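Local coordinates for protein insulinase family protease (Yersinia pestis, PDB 3GO9) that probably cleaves peptides as a protease of the insulinase (M16) family, and binds zinc, at residues S47-L52 / G97-R102; Q91-Q96 / Y116-P121; Y215-V220 / I390-R395. All coordinates share one frame; numbering follows the deposited sequence.

Contact 1. Residues S47-L52 / G97-R102. With ZN (zinc ion), chain B.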
ATOM      1  N   SER A  47      -8.732  -3.897  24.567  1.00 16.19           N
ATOM      2  CA  SER A  47      -7.537  -3.398  25.226  1.00 18.48           C
ATOM      3  C   SER A  47      -6.420  -2.943  24.267  1.00 17.18           C
ATOM      4  O   SER A  47      -5.350  -2.501  24.719  1.00 17.46           O
ATOM      5  CB  SER A  47      -7.002  -4.465  26.192  1.00 18.45           C
ATOM      6  OG  SER A  47      -6.485  -5.587  25.508  1.00 23.08           O
ATOM      7  N   ASP A  48      -6.673  -3.023  22.949  1.00 14.50           N
ATOM      8  CA  ASP A  48      -5.652  -2.727  21.975  1.00 12.47           C
ATOM      9  C   ASP A  48      -5.493  -1.182  21.823  1.00 11.36           C
ATOM     10  O   ASP A  48      -6.346  -0.385  22.210  1.00 10.99           O
ATOM     11  CB  ASP A  48      -6.083  -3.361  20.666  1.00 13.31           C
ATOM     12  CG  ASP A  48      -4.948  -3.739  19.781  1.00 14.54           C
ATOM     13  OD1 ASP A  48      -3.764  -3.321  20.020  1.00 19.00           O
ATOM     14  OD2 ASP A  48      -5.262  -4.449  18.799  1.00 13.47           O
ATOM     15  N   ARG A  49      -4.386  -0.781  21.235  1.00 10.80           N
ATOM     16  CA  ARG A  49      -4.079   0.637  21.048  1.00  8.76           C
ATOM     17  C   ARG A  49      -5.047   1.280  20.043  1.00 10.03           C
ATOM     18  O   ARG A  49      -5.616   0.601  19.141  1.00 11.68           O
ATOM     19  CB  ARG A  49      -2.620   0.789  20.578  1.00 10.31           C
ATOM     20  CG  ARG A  49      -1.578   0.378  21.663  1.00  9.94           C
ATOM     21  CD  ARG A  49      -0.207   0.742  21.242  1.00 10.06           C
ATOM     22  NE  ARG A  49       0.151   2.161  21.362  1.00 10.48           N
ATOM     23  CZ  ARG A  49       0.585   2.766  22.474  1.00 10.54           C
ATOM     24  NH1 ARG A  49       0.709   2.069  23.603  1.00 13.25           N
ATOM     25  NH2 ARG A  49       0.933   4.026  22.477  1.00 13.02           N
ATOM     26  N   ILE A  50      -5.261   2.574  20.236  1.00  9.31           N
ATOM     27  CA  ILE A  50      -6.201   3.342  19.394  1.00  8.93           C
ATOM     28  C   ILE A  50      -5.352   3.918  18.320  1.00  8.16           C
ATOM     29  O   ILE A  50      -4.413   4.691  18.609  1.00  9.32           O
ATOM     30  CB  ILE A  50      -6.882   4.431  20.176  1.00  9.57           C
ATOM     31  CG1 ILE A  50      -7.574   3.896  21.422  1.00 12.20           C
ATOM     32  CG2 ILE A  50      -7.850   5.280  19.311  1.00 11.74           C
ATOM     33  CD1 ILE A  50      -8.417   2.713  21.179  1.00 13.52           C
ATOM     34  N   GLU A  51      -5.707   3.638  17.050  1.00  7.96           N
ATOM     35  CA  GLU A  51      -4.932   4.113  15.903  1.00  7.31           C
ATOM     36  C   GLU A  51      -5.633   5.265  15.197  1.00  8.24           C
ATOM     37  O   GLU A  51      -6.796   5.160  14.873  1.00  8.08           O
ATOM     38  CB  GLU A  51      -4.684   2.982  14.905  1.00  7.39           C
ATOM     39  CG  GLU A  51      -3.932   1.782  15.487  1.00  7.94           C
ATOM     40  CD  GLU A  51      -2.493   2.122  15.844  1.00  9.61           C
ATOM     41  OE1 GLU A  51      -1.877   2.931  15.111  1.00  9.67           O
ATOM     42  OE2 GLU A  51      -1.950   1.549  16.839  1.00 10.47           O
ATOM     43  N   LEU A  52      -4.897   6.360  14.975  1.00  6.72           N
ATOM     44  CA  LEU A  52      -5.402   7.515  14.267  1.00  7.76           C
ATOM     45  C   LEU A  52      -4.527   7.778  13.043  1.00  6.53           C
ATOM     46  O   LEU A  52      -3.277   7.754  13.110  1.00  8.09           O
ATOM     47  CB  LEU A  52      -5.412   8.754  15.184  1.00  7.86           C
ATOM     48  CG  LEU A  52      -6.304   8.709  16.424  1.00 10.84           C
ATOM     49  CD1 LEU A  52      -5.537   8.152  17.568  1.00 15.25           C
ATOM     50  CD2 LEU A  52      -6.690  10.134  16.774  1.00 18.20           C
ATOM     51  N   GLY A  97       2.819   7.795  21.781  1.00 10.94           N
ATOM     52  CA  GLY A  97       2.050   7.834  20.547  1.00 11.07           C
ATOM     53  C   GLY A  97       2.493   6.924  19.438  1.00 10.79           C
ATOM     54  O   GLY A  97       2.069   7.124  18.294  1.00 10.73           O
ATOM     55  N   ILE A  98       3.376   5.984  19.752  1.00  9.30           N
ATOM     56  CA  ILE A  98       3.941   5.037  18.805  1.00 11.57           C
ATOM     57  C   ILE A  98       3.504   3.592  19.145  1.00 10.50           C
ATOM     58  O   ILE A  98       3.497   3.193  20.310  1.00 11.31           O
ATOM     59  CB  ILE A  98       5.466   5.126  18.747  1.00 10.85           C
ATOM     60  CG1 ILE A  98       5.964   6.576  18.470  1.00 15.40           C
ATOM     61  CG2 ILE A  98       6.053   4.237  17.674  1.00 14.19           C
ATOM     62  CD1 ILE A  98       5.491   7.145  17.144  1.00 16.26           C
ATOM     63  N   ASP A  99       3.129   2.834  18.137  1.00  9.33           N
ATOM     64  CA  ASP A  99       2.624   1.451  18.323  1.00 10.22           C
ATOM     65  C   ASP A  99       3.733   0.547  18.871  1.00 11.05           C
ATOM     66  O   ASP A  99       4.913   0.775  18.667  1.00 11.10           O
ATOM     67  CB  ASP A  99       2.059   0.904  17.014  1.00  9.84           C
ATOM     68  CG  ASP A  99       1.064  -0.278  17.177  1.00 11.78           C
ATOM     69  OD1 ASP A  99       0.752  -0.698  18.303  1.00 10.98           O
ATOM     70  OD2 ASP A  99       0.567  -0.778  16.125  1.00 10.32           O
ATOM     71  N   ASN A 100       3.320  -0.511  19.559  1.00 11.73           N
ATOM     72  CA  ASN A 100       4.278  -1.478  20.116  1.00 12.72           C
ATOM     73  C   ASN A 100       5.020  -2.338  19.092  1.00 13.28           C
ATOM     74  O   ASN A 100       6.143  -2.812  19.338  1.00 14.78           O
ATOM     75  CB  ASN A 100       3.525  -2.370  21.088  1.00 12.79           C
ATOM     76  CG  ASN A 100       3.018  -1.648  22.264  1.00 14.84           C
ATOM     77  OD1 ASN A 100       3.689  -0.778  22.826  1.00 19.71           O
ATOM     78  ND2 ASN A 100       1.847  -2.047  22.735  1.00 19.25           N
ATOM     79  N   GLU A 101       4.389  -2.561  17.958  1.00 13.77           N
ATOM     80  CA  GLU A 101       4.965  -3.279  16.832  1.00 12.82           C
ATOM     81  C   GLU A 101       4.614  -2.543  15.552  1.00 12.92           C
ATOM     82  O   GLU A 101       3.677  -1.709  15.531  1.00 13.78           O
ATOM     83  CB  GLU A 101       4.530  -4.727  16.810  1.00 14.44           C
ATOM     84  CG  GLU A 101       3.089  -4.861  16.556  1.00 13.65           C
ATOM     85  CD  GLU A 101       2.274  -4.446  17.772  1.00 17.34           C
ATOM     86  OE1 GLU A 101       1.451  -3.509  17.694  1.00 11.31           O
ATOM     87  OE2 GLU A 101       2.471  -4.984  18.862  1.00 16.13           O
ATOM     88  N   ARG A 102       5.356  -2.826  14.494  1.00 13.52           N
ATOM     89  CA  ARG A 102       5.177  -2.141  13.203  1.00 14.97           C
ATOM     90  C   ARG A 102       5.053  -0.638  13.418  1.00 15.83           C
ATOM     91  O   ARG A 102       4.164  -0.001  12.815  1.00 15.01           O
ATOM     92  CB  ARG A 102       3.936  -2.689  12.495  1.00 15.54           C
ATOM     93  CG  ARG A 102       4.067  -4.183  12.163  1.00 17.28           C
ATOM     94  CD  ARG A 102       2.803  -4.779  11.576  1.00 15.77           C
ATOM     95  NE  ARG A 102       1.758  -4.843  12.572  1.00 15.10           N
ATOM     96  CZ  ARG A 102       1.583  -5.839  13.429  1.00 16.92           C
ATOM     97  NH1 ARG A 102       0.612  -5.803  14.317  1.00 15.15           N
ATOM     98  NH2 ARG A 102       2.397  -6.898  13.376  1.00 17.58           N
TER
HETATM   99 ZN    ZN B 601      -0.502  -2.556  17.170  1.00 11.69          ZN
HETATM  100  O   HOH W   1      -1.198  -2.967  19.462  1.00 14.37           O
HETATM  101  O   HOH W   2       0.340  -0.617  24.698  1.00 23.67           O
HETATM  102  O   HOH W   3      -2.235  -0.969  17.183  1.00  9.57           O
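Arg49 lies alongside Asp99, the two side chains running past each other in opposite senses with the guanidinium and carboxylate planes 28° apart. Its methylene, not its charge, makes the closest approach: Arg49 CD sits 3.4 Å from Asp99 OD1. A bend at chi3 (77°) turns the guanidinium toward the backbone of Ile98, whose carbonyl O lies over one face; Arg49 NH2 is 3.5 Å from that Ile98 O without a hydrogen bond, and bonds to the carbonyl O of Ser119. Asn100 crosses Arg49 at about a right angle, planes 64° apart, and water 2 bridges Arg49 NH1 to Asn100 ND2, lying in the guanidinium plane at its edge. Glu51 also crosses Asp99 nearly perpendicularly, its OE2 3.5 Å from Asp99 OD2, an approach that zinc on Asp99 probably makes tolerable, as do the bonds Glu51 OE2 receives from Ser119 OG and water 3. Zinc takes both Asp99 oxygens (OD1 2.5 Å, OD2 2.3 Å) and Glu101 OE1 at 2.2 Å. Waters 1 and 3 are zinc ligands too, held from the second shell by Asp48 OD1 and Glu51 OE2. Asp387 and Asp389 complete a zinc site of purely carboxylate protein ligands, joining a loop to a helix start.

Contact 2. Residues Q91-Q96 / Y116-P121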
ATOM      1  N   GLN A  91       6.181  16.480  23.972  1.00 12.39           N
ATOM      2  CA  GLN A  91       7.054  15.330  24.168  1.00 13.63           C
ATOM      3  C   GLN A  91       6.234  14.189  24.814  1.00 12.43           C
ATOM      4  O   GLN A  91       6.367  13.021  24.417  1.00 13.30           O
ATOM      5  CB  GLN A  91       8.245  15.707  25.054  1.00 14.17           C
ATOM      6  CG  GLN A  91       9.046  14.498  25.569  1.00 17.88           C
ATOM      7  CD  GLN A  91      10.275  14.892  26.383  1.00 21.20           C
ATOM      8  OE1 GLN A  91      10.162  15.226  27.566  1.00 25.36           O
ATOM      9  NE2 GLN A  91      11.469  14.815  25.750  1.00 25.10           N
ATOM     10  N   SER A  92       5.405  14.511  25.814  1.00 13.52           N
ATOM     11  CA  SER A  92       4.610  13.484  26.512  1.00 13.19           C
ATOM     12  C   SER A  92       3.684  12.736  25.506  1.00 12.21           C
ATOM     13  O   SER A  92       3.580  11.508  25.544  1.00 10.64           O
ATOM     14  CB  SER A  92       3.818  14.077  27.665  1.00 14.41           C
ATOM     15  OG  SER A  92       2.849  13.153  28.160  1.00 18.57           O
ATOM     16  N   LEU A  93       3.046  13.477  24.608  1.00 10.76           N
ATOM     17  CA  LEU A  93       2.187  12.843  23.618  1.00 10.97           C
ATOM     18  C   LEU A  93       2.970  11.850  22.789  1.00 10.35           C
ATOM     19  O   LEU A  93       2.534  10.703  22.612  1.00  9.71           O
ATOM     20  CB  LEU A  93       1.508  13.857  22.692  1.00 11.44           C
ATOM     21  CG  LEU A  93       0.810  13.292  21.485  1.00 10.00           C
ATOM     22  CD1 LEU A  93      -0.371  12.393  21.868  1.00 12.64           C
ATOM     23  CD2 LEU A  93       0.297  14.496  20.613  1.00 10.50           C
ATOM     24  N   TRP A  94       4.098  12.300  22.226  1.00  9.84           N
ATOM     25  CA  TRP A  94       4.819  11.484  21.270  1.00 10.47           C
ATOM     26  C   TRP A  94       5.551  10.291  21.921  1.00 11.00           C
ATOM     27  O   TRP A  94       5.688   9.261  21.319  1.00 11.11           O
ATOM     28  CB  TRP A  94       5.708  12.340  20.396  1.00 10.67           C
ATOM     29  CG  TRP A  94       4.899  13.005  19.370  1.00 10.41           C
ATOM     30  CD1 TRP A  94       4.509  14.304  19.313  1.00 11.57           C
ATOM     31  CD2 TRP A  94       4.303  12.356  18.254  1.00 10.53           C
ATOM     32  NE1 TRP A  94       3.706  14.508  18.209  1.00 10.22           N
ATOM     33  CE2 TRP A  94       3.567  13.320  17.546  1.00  9.19           C
ATOM     34  CE3 TRP A  94       4.313  11.038  17.788  1.00 10.29           C
ATOM     35  CZ2 TRP A  94       2.865  13.009  16.368  1.00 10.48           C
ATOM     36  CZ3 TRP A  94       3.620  10.735  16.619  1.00 11.34           C
ATOM     37  CH2 TRP A  94       2.943  11.694  15.937  1.00 10.35           C
ATOM     38  N   GLN A  95       5.931  10.416  23.185  1.00 11.58           N
ATOM     39  CA  GLN A  95       6.415   9.290  23.944  1.00 11.84           C
ATOM     40  C   GLN A  95       5.404   8.208  24.180  1.00 11.93           C
ATOM     41  O   GLN A  95       5.780   7.088  24.530  1.00 13.47           O
ATOM     42  CB  GLN A  95       6.969   9.737  25.303  1.00 12.31           C
ATOM     43  CG  GLN A  95       8.313  10.404  25.118  1.00 12.84           C
ATOM     44  CD  GLN A  95       8.976  10.829  26.370  1.00 18.14           C
ATOM     45  OE1 GLN A  95       8.333  11.201  27.346  1.00 15.77           O
ATOM     46  NE2 GLN A  95      10.302  10.850  26.337  1.00 23.71           N
ATOM     47  N   GLN A  96       4.134   8.535  24.000  1.00 10.95           N
ATOM     48  CA  GLN A  96       3.046   7.581  24.204  1.00 11.08           C
ATOM     49  C   GLN A  96       2.221   7.477  22.923  1.00 11.62           C
ATOM     50  O   GLN A  96       1.060   7.052  22.955  1.00 13.18           O
ATOM     51  CB  GLN A  96       2.173   8.062  25.350  1.00 11.71           C
ATOM     52  CG  GLN A  96       2.911   8.173  26.689  1.00 12.99           C
ATOM     53  CD  GLN A  96       2.049   8.852  27.763  1.00 13.56           C
ATOM     54  OE1 GLN A  96       1.454   8.176  28.595  1.00 14.74           O
ATOM     55  NE2 GLN A  96       2.048  10.193  27.788  1.00 11.12           N
ATOM     56  N   TYR A 116      -0.250  11.396   8.523  1.00  6.71           N
ATOM     57  CA  TYR A 116       0.118  11.549   9.933  1.00  8.20           C
ATOM     58  C   TYR A 116      -0.413  10.359  10.716  1.00  8.28           C
ATOM     59  O   TYR A 116      -1.552   9.959  10.527  1.00  9.97           O
ATOM     60  CB  TYR A 116      -0.481  12.832  10.522  1.00  8.57           C
ATOM     61  CG  TYR A 116       0.101  14.096   9.902  1.00  7.48           C
ATOM     62  CD1 TYR A 116       1.239  14.629  10.369  1.00  7.99           C
ATOM     63  CD2 TYR A 116      -0.492  14.698   8.780  1.00  7.87           C
ATOM     64  CE1 TYR A 116       1.743  15.808   9.856  1.00  6.75           C
ATOM     65  CE2 TYR A 116       0.082  15.842   8.191  1.00  8.52           C
ATOM     66  CZ  TYR A 116       1.177  16.391   8.760  1.00  9.16           C
ATOM     67  OH  TYR A 116       1.845  17.501   8.246  1.00  9.61           O
ATOM     68  N   SER A 117       0.395   9.825  11.647  1.00  8.06           N
ATOM     69  CA  SER A 117       0.020   8.611  12.353  1.00  9.64           C
ATOM     70  C   SER A 117       0.291   8.739  13.839  1.00  8.92           C
ATOM     71  O   SER A 117       1.427   9.037  14.242  1.00  9.95           O
ATOM     72  CB  SER A 117       0.767   7.380  11.830  1.00 10.50           C
ATOM     73  OG  SER A 117       0.586   7.129  10.422  1.00 11.52           O
ATOM     74  N   LEU A 118      -0.719   8.424  14.637  1.00  6.84           N
ATOM     75  CA  LEU A 118      -0.604   8.294  16.091  1.00  8.16           C
ATOM     76  C   LEU A 118      -1.219   6.958  16.548  1.00  8.85           C
ATOM     77  O   LEU A 118      -2.220   6.476  15.991  1.00 10.00           O
ATOM     78  CB  LEU A 118      -1.276   9.454  16.812  1.00  8.14           C
ATOM     79  CG  LEU A 118      -0.439  10.728  16.879  1.00 10.07           C
ATOM     80  CD1 LEU A 118      -1.243  12.006  17.027  1.00 17.82           C
ATOM     81  CD2 LEU A 118       0.497  10.610  18.095  1.00 13.69           C
ATOM     82  N   SER A 119      -0.635   6.353  17.576  1.00  9.09           N
ATOM     83  CA  SER A 119      -1.083   5.093  18.143  1.00  9.38           C
ATOM     84  C   SER A 119      -1.075   5.314  19.647  1.00 10.46           C
ATOM     85  O   SER A 119       0.017   5.533  20.210  1.00 10.21           O
ATOM     86  CB  SER A 119      -0.066   3.974  17.809  1.00  8.90           C
ATOM     87  OG  SER A 119      -0.356   2.766  18.537  1.00  9.84           O
ATOM     88  N   LEU A 120      -2.248   5.328  20.265  1.00 10.25           N
ATOM     89  CA  LEU A 120      -2.400   5.715  21.650  1.00 11.02           C
ATOM     90  C   LEU A 120      -2.693   4.497  22.487  1.00 11.85           C
ATOM     91  O   LEU A 120      -3.352   3.543  22.065  1.00 11.42           O
ATOM     92  CB  LEU A 120      -3.572   6.685  21.828  1.00 11.35           C
ATOM     93  CG  LEU A 120      -3.576   7.890  20.929  1.00 10.99           C
ATOM     94  CD1 LEU A 120      -4.805   8.748  21.207  1.00 14.59           C
ATOM     95  CD2 LEU A 120      -2.279   8.673  21.123  1.00 11.96           C
ATOM     96  N   PRO A 121      -2.286   4.530  23.754  1.00 12.06           N
ATOM     97  CA  PRO A 121      -2.726   3.432  24.564  1.00 13.75           C
ATOM     98  C   PRO A 121      -4.218   3.411  24.756  1.00 14.32           C
ATOM     99  O   PRO A 121      -4.883   4.426  24.706  1.00 14.11           O
ATOM    100  CB  PRO A 121      -2.038   3.678  25.922  1.00 13.35           C
ATOM    101  CG  PRO A 121      -1.282   4.929  25.761  1.00 14.37           C
ATOM    102  CD  PRO A 121      -1.719   5.623  24.530  1.00 13.38           C
TER
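Trp94 lays one face of its indole against Leu118, whose CD2 stands 3.6 Å from the centroid of the Trp94 six-membered ring and 19° off its normal, a CH-pi contact. The ring reaches this place with CG beside the backbone N (chi1 -78°), and chi2 then extends the benzo end toward the strand. The Trp94 and Leu118 side chains cross at about a right angle. At the ring edge, near its plane, Trp94 CH2 comes within 3.5 Å of the carbonyl O of Ser117. Here helix 87-95 packs across strand 114-120 of the large mixed sheet at 78°, the short axes 9.6 Å apart, a helix packed on the sheet of the M16 peptidase fold. Leu93, one residue back along the helix, touches both leucines through CD1, 4.3 Å from Leu118 CD2 and 4.2 Å from Leu120 CD2. The carbonyl O of Gln96 rests 3.5 Å from Pro121 CD. The Gln96 side chain folds back on its own helix: NE2 donates to Ser92 O at 3.0 Å in a nearly straight bond, lying above that carbonyl's plane, while OE1 accepts from Arg124. Trp94 also meets Trp134 of helix 125-140 edge to face.

Contact 3. Residues Y215-V220 / I390-R395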
ATOM      1  N   TYR A 215      -8.956   8.891   9.993  1.00  6.97           N
ATOM      2  CA  TYR A 215      -9.402   7.546  10.268  1.00  8.42           C
ATOM      3  C   TYR A 215      -9.051   7.199  11.708  1.00  7.57           C
ATOM      4  O   TYR A 215      -7.997   7.563  12.194  1.00  7.50           O
ATOM      5  CB  TYR A 215      -8.668   6.501   9.388  1.00  7.82           C
ATOM      6  CG  TYR A 215      -8.769   6.717   7.899  1.00  8.57           C
ATOM      7  CD1 TYR A 215      -9.641   5.929   7.139  1.00 10.75           C
ATOM      8  CD2 TYR A 215      -7.976   7.620   7.268  1.00  9.04           C
ATOM      9  CE1 TYR A 215      -9.754   6.130   5.750  1.00  9.29           C
ATOM     10  CE2 TYR A 215      -8.084   7.842   5.922  1.00  9.35           C
ATOM     11  CZ  TYR A 215      -8.978   7.060   5.175  1.00 10.73           C
ATOM     12  OH  TYR A 215      -9.057   7.250   3.781  1.00 15.09           O
ATOM     13  N   VAL A 216      -9.956   6.480  12.389  1.00  7.74           N
ATOM     14  CA  VAL A 216      -9.749   6.066  13.746  1.00  8.21           C
ATOM     15  C   VAL A 216     -10.185   4.601  13.833  1.00  8.53           C
ATOM     16  O   VAL A 216     -11.335   4.255  13.432  1.00  9.42           O
ATOM     17  CB  VAL A 216     -10.578   6.882  14.748  1.00  8.50           C
ATOM     18  CG1 VAL A 216     -10.398   6.390  16.217  1.00  8.93           C
ATOM     19  CG2 VAL A 216     -10.249   8.387  14.630  1.00 11.31           C
ATOM     20  N   VAL A 217      -9.330   3.786  14.438  1.00  7.27           N
ATOM     21  CA  VAL A 217      -9.685   2.389  14.741  1.00  7.83           C
ATOM     22  C   VAL A 217      -9.398   2.114  16.205  1.00  9.53           C
ATOM     23  O   VAL A 217      -8.258   2.330  16.663  1.00  9.31           O
ATOM     24  CB  VAL A 217      -8.825   1.425  13.932  1.00  7.72           C
ATOM     25  CG1 VAL A 217      -9.088  -0.055  14.329  1.00  8.10           C
ATOM     26  CG2 VAL A 217      -9.105   1.632  12.408  1.00  9.00           C
ATOM     27  N   GLY A 218     -10.389   1.559  16.898  1.00  8.62           N
ATOM     28  CA  GLY A 218     -10.142   1.182  18.281  1.00  9.52           C
ATOM     29  C   GLY A 218     -11.387   1.064  19.085  1.00  9.68           C
ATOM     30  O   GLY A 218     -12.493   1.280  18.603  1.00  9.77           O
ATOM     31  N   ASN A 219     -11.222   0.670  20.345  1.00 10.29           N
ATOM     32  CA  ASN A 219     -12.378   0.471  21.207  1.00 12.27           C
ATOM     33  C   ASN A 219     -12.718   1.810  21.787  1.00 15.12           C
ATOM     34  O   ASN A 219     -12.412   2.104  22.944  1.00 17.50           O
ATOM     35  CB  ASN A 219     -12.082  -0.541  22.311  1.00 12.86           C
ATOM     36  CG  ASN A 219     -13.314  -0.782  23.192  1.00 11.31           C
ATOM     37  OD1 ASN A 219     -14.442  -0.729  22.710  1.00 17.01           O
ATOM     38  ND2 ASN A 219     -13.086  -1.148  24.458  1.00 15.87           N
ATOM     39  N   VAL A 220     -13.299   2.655  20.953  1.00 15.69           N
ATOM     40  CA  VAL A 220     -13.610   3.984  21.345  1.00 16.90           C
ATOM     41  C   VAL A 220     -15.119   4.140  21.510  1.00 17.15           C
ATOM     42  O   VAL A 220     -15.870   3.284  21.101  1.00 16.84           O
ATOM     43  CB  VAL A 220     -13.087   4.990  20.318  1.00 17.50           C
ATOM     44  CG1 VAL A 220     -11.602   4.791  20.112  1.00 17.37           C
ATOM     45  CG2 VAL A 220     -13.738   4.798  19.038  1.00 15.40           C
ATOM     46  N   ILE A 390      -3.273  -3.334  12.022  1.00  8.29           N
ATOM     47  CA  ILE A 390      -3.485  -4.100  10.814  1.00  9.86           C
ATOM     48  C   ILE A 390      -4.836  -3.774  10.180  1.00  9.08           C
ATOM     49  O   ILE A 390      -4.929  -3.591   8.931  1.00 10.09           O
ATOM     50  CB  ILE A 390      -3.283  -5.628  11.028  1.00  9.23           C
ATOM     51  CG1 ILE A 390      -1.824  -5.885  11.442  1.00 12.01           C
ATOM     52  CG2 ILE A 390      -3.658  -6.408   9.725  1.00 10.12           C
ATOM     53  CD1 ILE A 390      -1.577  -7.304  11.967  1.00 13.53           C
ATOM     54  N   LEU A 391      -5.886  -3.673  11.018  1.00  8.88           N
ATOM     55  CA  LEU A 391      -7.170  -3.200  10.538  1.00  9.23           C
ATOM     56  C   LEU A 391      -6.993  -1.843   9.839  1.00  8.52           C
ATOM     57  O   LEU A 391      -7.619  -1.573   8.797  1.00  9.55           O
ATOM     58  CB  LEU A 391      -8.185  -3.086  11.690  1.00  9.68           C
ATOM     59  CG  LEU A 391      -8.552  -4.363  12.414  1.00 10.85           C
ATOM     60  CD1 LEU A 391      -9.473  -4.082  13.653  1.00 11.80           C
ATOM     61  CD2 LEU A 391      -9.202  -5.384  11.467  1.00 12.39           C
HETATM   62  N   MSE A 392      -6.200  -0.974  10.460  1.00  8.54           N
HETATM   63  CA  MSE A 392      -5.979   0.368   9.907  1.00  7.99           C
HETATM   64  C   MSE A 392      -5.251   0.306   8.586  1.00  7.76           C
HETATM   65  O   MSE A 392      -5.682   0.962   7.622  1.00  9.85           O
HETATM   66  CB  MSE A 392      -5.254   1.289  10.887  1.00  8.41           C
HETATM   67  CG  MSE A 392      -4.937   2.620  10.297  1.00  7.57           C
HETATM   68 SE   MSE A 392      -6.599   3.665   9.967  0.60  8.66          SE
HETATM   69  CE  MSE A 392      -6.858   4.276  11.778  1.00  9.13           C
ATOM     70  N   SER A 393      -4.129  -0.435   8.518  1.00  9.54           N
ATOM     71  CA  SER A 393      -3.361  -0.465   7.278  1.00 10.40           C
ATOM     72  C   SER A 393      -4.151  -1.081   6.148  1.00 10.82           C
ATOM     73  O   SER A 393      -4.023  -0.677   4.998  1.00 12.10           O
ATOM     74  CB  SER A 393      -1.988  -1.092   7.458  1.00 11.94           C
ATOM     75  OG  SER A 393      -2.111  -2.373   7.977  1.00 14.38           O
ATOM     76  N   GLN A 394      -4.979  -2.080   6.460  1.00 11.19           N
ATOM     77  CA  GLN A 394      -5.843  -2.684   5.455  1.00 11.36           C
ATOM     78  C   GLN A 394      -6.824  -1.675   4.896  1.00 10.99           C
ATOM     79  O   GLN A 394      -7.015  -1.607   3.672  1.00 11.16           O
ATOM     80  CB  GLN A 394      -6.590  -3.891   6.031  1.00 11.15           C
ATOM     81  CG  GLN A 394      -5.705  -5.102   6.233  1.00 13.61           C
ATOM     82  CD  GLN A 394      -6.424  -6.365   6.652  1.00 18.87           C
ATOM     83  OE1 GLN A 394      -7.665  -6.410   6.775  1.00 23.17           O
ATOM     84  NE2 GLN A 394      -5.630  -7.409   6.950  1.00 15.49           N
ATOM     85  N   ARG A 395      -7.436  -0.864   5.787  1.00  9.43           N
ATOM     86  CA  ARG A 395      -8.368   0.153   5.324  1.00  9.84           C
ATOM     87  C   ARG A 395      -7.676   1.194   4.442  1.00  9.82           C
ATOM     88  O   ARG A 395      -8.211   1.530   3.394  1.00 11.86           O
ATOM     89  CB  ARG A 395      -9.040   0.859   6.503  1.00 10.58           C
ATOM     90  CG  ARG A 395     -10.104   1.861   6.053  1.00 10.74           C
ATOM     91  CD  ARG A 395     -11.276   1.252   5.391  1.00 10.53           C
ATOM     92  NE  ARG A 395     -12.362   2.223   5.259  1.00 10.73           N
ATOM     93  CZ  ARG A 395     -13.583   1.910   4.810  1.00 12.55           C
ATOM     94  NH1 ARG A 395     -13.903   0.641   4.489  1.00 14.38           N
ATOM     95  NH2 ARG A 395     -14.519   2.860   4.714  1.00 16.29           N
TER
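Met392, present as selenomethionine, starts with CG anti to the backbone N (chi1 176°) and then bends twice, at chi2 and at chi3, which curls SE and CE back against strand 212-218. Val217 has the complementary setting: with CG1 anti to its own backbone N, CG2 is left beside that N and facing the curled tail. Met392 CE therefore lies 3.5 Å from Val217 CG2, the two side chains sliding past each other in opposite directions. The same methyl also approaches the carbonyl O of Tyr215 at 3.5 Å, while SE packs 3.6 Å from Tyr215 CB. Toward the aromatic ring the selenium is more distant, 5.2 Å from the Tyr215 centroid and 51° off the ring normal, so this Met-aromatic contact is oblique and neither stacks over the face nor meets the edge.

Helix 390-395 runs at 149° to strand 215-218, roughly antiparallel, with the short axes 8.7 Å apart, and packs onto the large mixed sheet of the M16 fold, whose strand 212-218 lies between strands 36-41 and 50-56. Tyr215 and Val217, alternate residues of that strand, both aim their side chains at the helix. Before Met392, Leu391 CD1 meets Val217 CG1 at 4.1 Å, and these two branched side chains cross at about a right angle. One turn farther along, the aliphatic CG of Arg395 comes 4.2 Å from Tyr215 CD1. The polar ends of both residues are satisfied elsewhere: Tyr215 OH hydrogen-bonds Gln399, and the Arg395 guanidinium pairs with Asp405, hydrogen-bonds Gln38 and makes a cation-pi contact with Trp26.

How the contacts relate
All three contacts draw on the same mixed sheet, in which strand 50-56 of contact 1 lies between strand 114-120 of contact 2 and strand 212-218 of contact 3. Backbone bonds join them: Ile50 O to Leu120 N at 2.8 Å, Val217 O to Glu51 N at 2.9 Å. Contact 1 is thus the middle member, its centre 9 Å from that of contact 2 and 10 Å from that of contact 3. Contact 1 supplies Asp99 and Glu101 to the zinc; Asp387 and Asp389, just ahead of segment 390-395 of contact 3, complete its protein ligands. The side chains of Ser119 (contact 2) and Met392 (contact 3) are about 6 Å and 9 Å from the metal.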